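Local coordinates for protein transcriptional regulator, putative, Mar family (Thermotoga maritima, PDB 2ETH) that is probably a DNA-binding transcription factor of the MarR family, a winged-helix regulator that forms a dimer, at residues A[49-54]-A[113-118]; A[59-64]-A[77-82]. All coordinates share one frame; numbering follows the deposited sequence.

Interaction 1. Residues A[49-54]-A[113-118]; sequences AFLYVA and GEILSN
Phe50 and Leu51 of 49-54 both meet Ile115 of 113-118. This is a helix-to-helix contact within the winged-helix fold of a MarR-type regulator. It joins helix 44-56 to the long helix 106-127, which follows the wing strands in the chain. The backbones stand well apart, with the CA atoms of Leu51 and Ile115 at 9.6 Å, so side chains alone bridge the gap.

Phe50 comes first along the segment. CG stands anti to the backbone N (chi1 175°), which carries the ring out toward helix 106-127. The meeting is at the rim of the ring: CE2 lies 4.3 Å from Ile115 CD1, and this methyl sits near the ring plane. It is therefore an edge contact, with no CH-pi packing over the face. Phe50 also rests on Leu82, Leu87 and Leu104, so its ring is also packed against the winged-helix core.

Leu51 follows. Its side chain starts off to the flank of the facing helix, but its end bends nearer. CD2 does the touching, at 4.4 Å from Ile115 CG2. Past Leu51, Ala54 turns to Phe112 and Leu104 and does not meet 113-118.

The contact is thin and wholly apolar. It buries 88 Å² in all, and no hydrogen bond crosses it. The second subunit adds to the same apolar patch: its Phe19 packs on Ile115, and its Phe23 packs on Leu51. The joint thus lies where the winged helix, the long helix and the partner chain come together.

The CG1 arm of Ile115 is fully extended (chi2 180°), and its CD1 reaches Phe50 CE2. The same CD1 also lies 4.4 Å from Leu51 CD2, as far as Ile115 CG2 does, so Leu51 CD2 meets both ends of Ile115.

Interaction 2. Residues A[59-64]-A[77-82]; sequences KKMKEI and NVVDSL
Val79 of 77-82 packs on Met61 and Ile64 of 59-64, at the heart of a helix-turn-helix. Helix 61-67 is its first helix and helix 72-84 its second. In MarR-type winged helices the second is the one that usually enters the major groove of DNA, so the same role is probable here.

At the start of the second segment, Asn77 points away from the first helix. Val78 turns to helix 44-56, where it packs on Thr45 and Ala49.

Val79 makes the contact. Its side chain starts toward the facing helix, and its CG2 methyl meets both partners. Met61, a selenomethionine, reaches it with SE at 3.9 Å. The Met61 chain leaves beside the backbone N and bends at chi2 (-80°) and again at chi3, and these turns bring the selenium to the methyl. Ile64 also starts toward the other helix, and its CD1 lies 4.3 Å from the same CG2. Both partners come from the first turn of helix 61-67 and meet CG2 from the same general side. The contact buries 108 Å², and no hydrogen bond crosses it.

Further along, Ser81 OG bonds Glu46 of helix 44-56, and Leu82 packs on Val88. Val102 of the wing strand 100-104 touches Met61, Ile64 and Val79, so the strand closes the same apolar cluster.

A side-chain hydrogen bond sits at the start of helix 61-67. Lys60 is the N-cap residue, and its backbone N donates to the side chain of Glu63, three residues on. This is one half of a capping box. The bond from Lys60 N to Glu63 OE1 is 3.0 Å long and fairly straight (159°), but it arrives from above the carboxylate plane, 64° out of it.

Both contacts are apolar, and neither has a hydrogen bond across it. Interaction 2 is the more buried of the two. It lies in the probable DNA-binding lobe of one chain and touches no other subunit. Interaction 1 is only partly buried and adjoins the second subunit. It uses an aromatic edge and branched aliphatics, whereas interaction 2 uses a selenium and methyl groups. They share no helix, but helix 44-56 ties them together. Ala49 CB meets Val78 CG1 at 3.7 Å, and Val53 CG2 meets Lys59 CG at 3.9 Å. The helix-turn-helix is thus connected through this helix to the long helix 106-127.

Interaction 1. Residues A[49-54]-A[113-118]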
loop_
_atom_site.group_PDB
_atom_site.type_symbol
_atom_site.label_atom_id
_atom_site.label_comp_id
_atom_site.label_asym_id
_atom_site.label_seq_id
_atom_site.Cartn_x
_atom_site.Cartn_y
_atom_site.Cartn_z
ATOM N N ALA A 49 1.262 -9.424 -5.654
ATOM C CA ALA A 49 1.524 -10.398 -6.727
ATOM C C ALA A 49 0.568 -10.205 -7.924
ATOM O O ALA A 49 0.978 -10.339 -9.070
ATOM C CB ALA A 49 1.481 -11.824 -6.211
ATOM N N PHE A 50 -0.689 -9.877 -7.655
ATOM C CA PHE A 50 -1.685 -9.636 -8.708
ATOM C C PHE A 50 -1.252 -8.456 -9.570
ATOM O O PHE A 50 -1.155 -8.601 -10.764
ATOM C CB PHE A 50 -3.107 -9.396 -8.133
ATOM C CG PHE A 50 -4.144 -9.023 -9.188
ATOM C CD1 PHE A 50 -4.628 -9.981 -10.098
ATOM C CD2 PHE A 50 -4.606 -7.703 -9.302
ATOM C CE1 PHE A 50 -5.564 -9.618 -11.073
ATOM C CE2 PHE A 50 -5.536 -7.347 -10.274
ATOM C CZ PHE A 50 -6.031 -8.294 -11.142
ATOM N N LEU A 51 -0.929 -7.315 -8.955
ATOM C CA LEU A 51 -0.456 -6.122 -9.714
ATOM C C LEU A 51 0.841 -6.348 -10.476
ATOM O O LEU A 51 1.000 -5.890 -11.629
ATOM C CB LEU A 51 -0.309 -4.921 -8.800
ATOM C CG LEU A 51 -1.620 -4.352 -8.228
ATOM C CD1 LEU A 51 -1.307 -3.337 -7.107
ATOM C CD2 LEU A 51 -2.453 -3.714 -9.367
ATOM N N TYR A 52 1.763 -7.067 -9.870
ATOM C CA TYR A 52 3.005 -7.388 -10.552
ATOM C C TYR A 52 2.683 -8.051 -11.873
ATOM O O TYR A 52 3.129 -7.584 -12.907
ATOM C CB TYR A 52 3.885 -8.271 -9.668
ATOM C CG TYR A 52 5.197 -8.677 -10.280
ATOM C CD1 TYR A 52 6.017 -7.726 -10.870
ATOM C CD2 TYR A 52 5.630 -10.006 -10.258
ATOM C CE1 TYR A 52 7.246 -8.072 -11.432
ATOM C CE2 TYR A 52 6.848 -10.360 -10.809
ATOM C CZ TYR A 52 7.656 -9.358 -11.408
ATOM O OH TYR A 52 8.866 -9.629 -12.026
ATOM N N VAL A 53 1.868 -9.101 -11.866
ATOM C CA VAL A 53 1.441 -9.736 -13.135
ATOM C C VAL A 53 0.551 -8.852 -14.013
ATOM O O VAL A 53 0.692 -8.853 -15.233
ATOM C CB VAL A 53 0.747 -11.182 -12.897
ATOM C CG1 VAL A 53 0.168 -11.774 -14.226
ATOM C CG2 VAL A 53 1.746 -12.139 -12.268
ATOM N N ALA A 54 -0.381 -8.110 -13.402
ATOM C CA ALA A 54 -1.281 -7.238 -14.160
ATOM C C ALA A 54 -0.530 -6.119 -14.833
ATOM O O ALA A 54 -0.909 -5.715 -15.924
ATOM C CB ALA A 54 -2.386 -6.677 -13.265
ATOM N N GLY A 113 -8.590 -3.316 -14.931
ATOM C CA GLY A 113 -9.163 -2.181 -15.627
ATOM C C GLY A 113 -9.883 -1.221 -14.700
ATOM O O GLY A 113 -9.772 -0.013 -14.842
ATOM N N GLU A 114 -10.618 -1.746 -13.736
ATOM C CA GLU A 114 -11.219 -0.887 -12.748
ATOM C C GLU A 114 -10.163 -0.172 -11.920
ATOM O O GLU A 114 -10.328 0.979 -11.551
ATOM C CB GLU A 114 -12.089 -1.683 -11.792
ATOM C CG GLU A 114 -13.367 -2.191 -12.393
ATOM C CD GLU A 114 -14.045 -3.202 -11.461
ATOM O OE1 GLU A 114 -13.711 -3.143 -10.236
ATOM O OE2 GLU A 114 -14.876 -4.042 -11.937
ATOM N N ILE A 115 -9.118 -0.897 -11.568
ATOM C CA ILE A 115 -8.078 -0.373 -10.712
ATOM C C ILE A 115 -7.320 0.766 -11.415
ATOM O O ILE A 115 -7.033 1.791 -10.814
ATOM C CB ILE A 115 -7.106 -1.502 -10.324
ATOM C CG1 ILE A 115 -7.704 -2.335 -9.192
ATOM C CG2 ILE A 115 -5.766 -0.928 -9.872
ATOM C CD1 ILE A 115 -6.780 -3.480 -8.767
ATOM N N LEU A 116 -7.000 0.527 -12.680
ATOM C CA LEU A 116 -6.316 1.482 -13.534
ATOM C C LEU A 116 -7.191 2.716 -13.737
ATOM O O LEU A 116 -6.716 3.835 -13.658
ATOM C CB LEU A 116 -5.958 0.838 -14.862
ATOM C CG LEU A 116 -5.169 1.684 -15.844
ATOM C CD1 LEU A 116 -4.038 2.499 -15.119
ATOM C CD2 LEU A 116 -4.622 0.754 -17.015
ATOM N N SER A 117 -8.495 2.492 -13.885
ATOM C CA SER A 117 -9.456 3.560 -14.016
ATOM C C SER A 117 -9.545 4.413 -12.734
ATOM O O SER A 117 -9.625 5.632 -12.785
ATOM C CB SER A 117 -10.802 2.955 -14.351
ATOM O OG SER A 117 -11.721 3.941 -14.757
ATOM N N ASN A 118 -9.518 3.766 -11.580
ATOM C CA ASN A 118 -9.555 4.483 -10.318
ATOM C C ASN A 118 -8.290 5.284 -10.122
ATOM O O ASN A 118 -8.334 6.379 -9.593
ATOM C CB ASN A 118 -9.747 3.507 -9.160
ATOM C CG ASN A 118 -11.086 2.821 -9.204
ATOM O OD1 ASN A 118 -11.962 3.206 -9.972
ATOM N ND2 ASN A 118 -11.264 1.805 -8.357
#

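Interaction 2. Residues A[59-64]-A[77-82]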
loop_
_atom_site.group_PDB
_atom_site.type_symbol
_atom_site.label_atom_id
_atom_site.label_comp_id
_atom_site.label_asym_id
_atom_site.label_seq_id
_atom_site.Cartn_x
_atom_site.Cartn_y
_atom_site.Cartn_z
ATOM N N LYS A 59 4.118 -14.139 -15.448
ATOM C CA LYS A 59 5.361 -14.483 -14.760
ATOM C C LYS A 59 5.469 -15.962 -14.418
ATOM O O LYS A 59 4.502 -16.608 -14.040
ATOM C CB LYS A 59 5.459 -13.735 -13.438
ATOM C CG LYS A 59 5.415 -12.256 -13.544
ATOM C CD LYS A 59 6.728 -11.758 -14.094
ATOM C CE LYS A 59 6.601 -10.359 -14.670
ATOM N NZ LYS A 59 7.213 -10.420 -15.987
ATOM N N LYS A 60 6.692 -16.468 -14.477
ATOM C CA LYS A 60 7.031 -17.759 -13.902
ATOM C C LYS A 60 6.952 -17.655 -12.364
ATOM O O LYS A 60 7.023 -16.566 -11.743
ATOM C CB LYS A 60 8.423 -18.186 -14.345
ATOM C CG LYS A 60 8.593 -18.402 -15.861
ATOM C CD LYS A 60 9.764 -19.361 -16.154
HETATM N N MSE A 61 6.755 -18.791 -11.746
HETATM C CA MSE A 61 6.617 -18.847 -10.309
HETATM C C MSE A 61 7.930 -18.372 -9.677
HETATM O O MSE A 61 7.889 -17.596 -8.714
HETATM C CB MSE A 61 6.230 -20.262 -9.880
HETATM C CG MSE A 61 4.853 -20.681 -10.400
HETATM SE SE MSE A 61 3.334 -19.984 -9.334
HETATM C CE MSE A 61 3.192 -21.494 -8.155
ATOM N N LYS A 62 9.066 -18.793 -10.258
ATOM C CA LYS A 62 10.412 -18.255 -9.919
ATOM C C LYS A 62 10.454 -16.743 -9.871
ATOM O O LYS A 62 11.004 -16.171 -8.947
ATOM C CB LYS A 62 11.473 -18.661 -10.959
ATOM C CG LYS A 62 11.565 -20.111 -11.286
ATOM N N GLU A 63 9.915 -16.119 -10.914
ATOM C CA GLU A 63 9.906 -14.681 -11.080
ATOM C C GLU A 63 9.146 -14.043 -9.954
ATOM O O GLU A 63 9.541 -12.982 -9.485
ATOM C CB GLU A 63 9.246 -14.281 -12.412
ATOM C CG GLU A 63 10.189 -13.962 -13.553
ATOM C CD GLU A 63 9.766 -14.524 -14.928
ATOM O OE1 GLU A 63 8.600 -14.404 -15.374
ATOM O OE2 GLU A 63 10.649 -15.092 -15.593
ATOM N N ILE A 64 8.053 -14.677 -9.518
ATOM C CA ILE A 64 7.199 -14.073 -8.486
ATOM C C ILE A 64 7.860 -14.251 -7.133
ATOM O O ILE A 64 7.785 -13.370 -6.327
ATOM C CB ILE A 64 5.721 -14.619 -8.497
ATOM C CG1 ILE A 64 5.073 -14.424 -9.873
ATOM C CG2 ILE A 64 4.844 -13.914 -7.450
ATOM C CD1 ILE A 64 3.701 -15.088 -10.011
ATOM N N ASN A 77 0.911 -20.479 -2.514
ATOM C CA ASN A 77 -0.244 -20.054 -1.741
ATOM C C ASN A 77 -0.844 -18.739 -2.182
ATOM O O ASN A 77 -2.043 -18.632 -2.300
ATOM C CB ASN A 77 0.136 -19.890 -0.291
ATOM C CG ASN A 77 0.310 -21.201 0.406
ATOM O OD1 ASN A 77 -0.302 -22.216 0.035
ATOM N ND2 ASN A 77 1.145 -21.197 1.440
ATOM N N VAL A 78 -0.039 -17.710 -2.373
ATOM C CA VAL A 78 -0.579 -16.466 -2.867
ATOM C C VAL A 78 -1.275 -16.755 -4.211
ATOM O O VAL A 78 -2.421 -16.362 -4.409
ATOM C CB VAL A 78 0.504 -15.399 -2.993
ATOM C CG1 VAL A 78 -0.014 -14.172 -3.749
ATOM C CG2 VAL A 78 0.996 -15.015 -1.644
ATOM N N VAL A 79 -0.629 -17.509 -5.100
ATOM C CA VAL A 79 -1.207 -17.757 -6.438
ATOM C C VAL A 79 -2.446 -18.653 -6.322
ATOM O O VAL A 79 -3.481 -18.339 -6.921
ATOM C CB VAL A 79 -0.170 -18.316 -7.465
ATOM C CG1 VAL A 79 -0.822 -18.552 -8.789
ATOM C CG2 VAL A 79 0.997 -17.381 -7.636
ATOM N N ASP A 80 -2.381 -19.732 -5.532
ATOM C CA ASP A 80 -3.593 -20.561 -5.305
ATOM C C ASP A 80 -4.744 -19.682 -4.786
ATOM O O ASP A 80 -5.900 -19.846 -5.176
ATOM C CB ASP A 80 -3.366 -21.736 -4.311
ATOM C CG ASP A 80 -2.700 -22.972 -4.958
ATOM N N SER A 81 -4.438 -18.729 -3.922
ATOM C CA SER A 81 -5.501 -17.876 -3.408
ATOM C C SER A 81 -6.075 -16.938 -4.467
ATOM O O SER A 81 -7.258 -16.764 -4.569
ATOM C CB SER A 81 -5.049 -17.090 -2.203
ATOM O OG SER A 81 -5.700 -15.851 -2.274
ATOM N N LEU A 82 -5.211 -16.344 -5.261
ATOM C CA LEU A 82 -5.626 -15.508 -6.389
ATOM C C LEU A 82 -6.424 -16.318 -7.379
ATOM O O LEU A 82 -7.361 -15.852 -7.996
ATOM C CB LEU A 82 -4.393 -14.913 -7.088
ATOM C CG LEU A 82 -3.728 -13.762 -6.343
ATOM C CD1 LEU A 82 -2.441 -13.348 -7.050
ATOM C CD2 LEU A 82 -4.754 -12.546 -6.220
#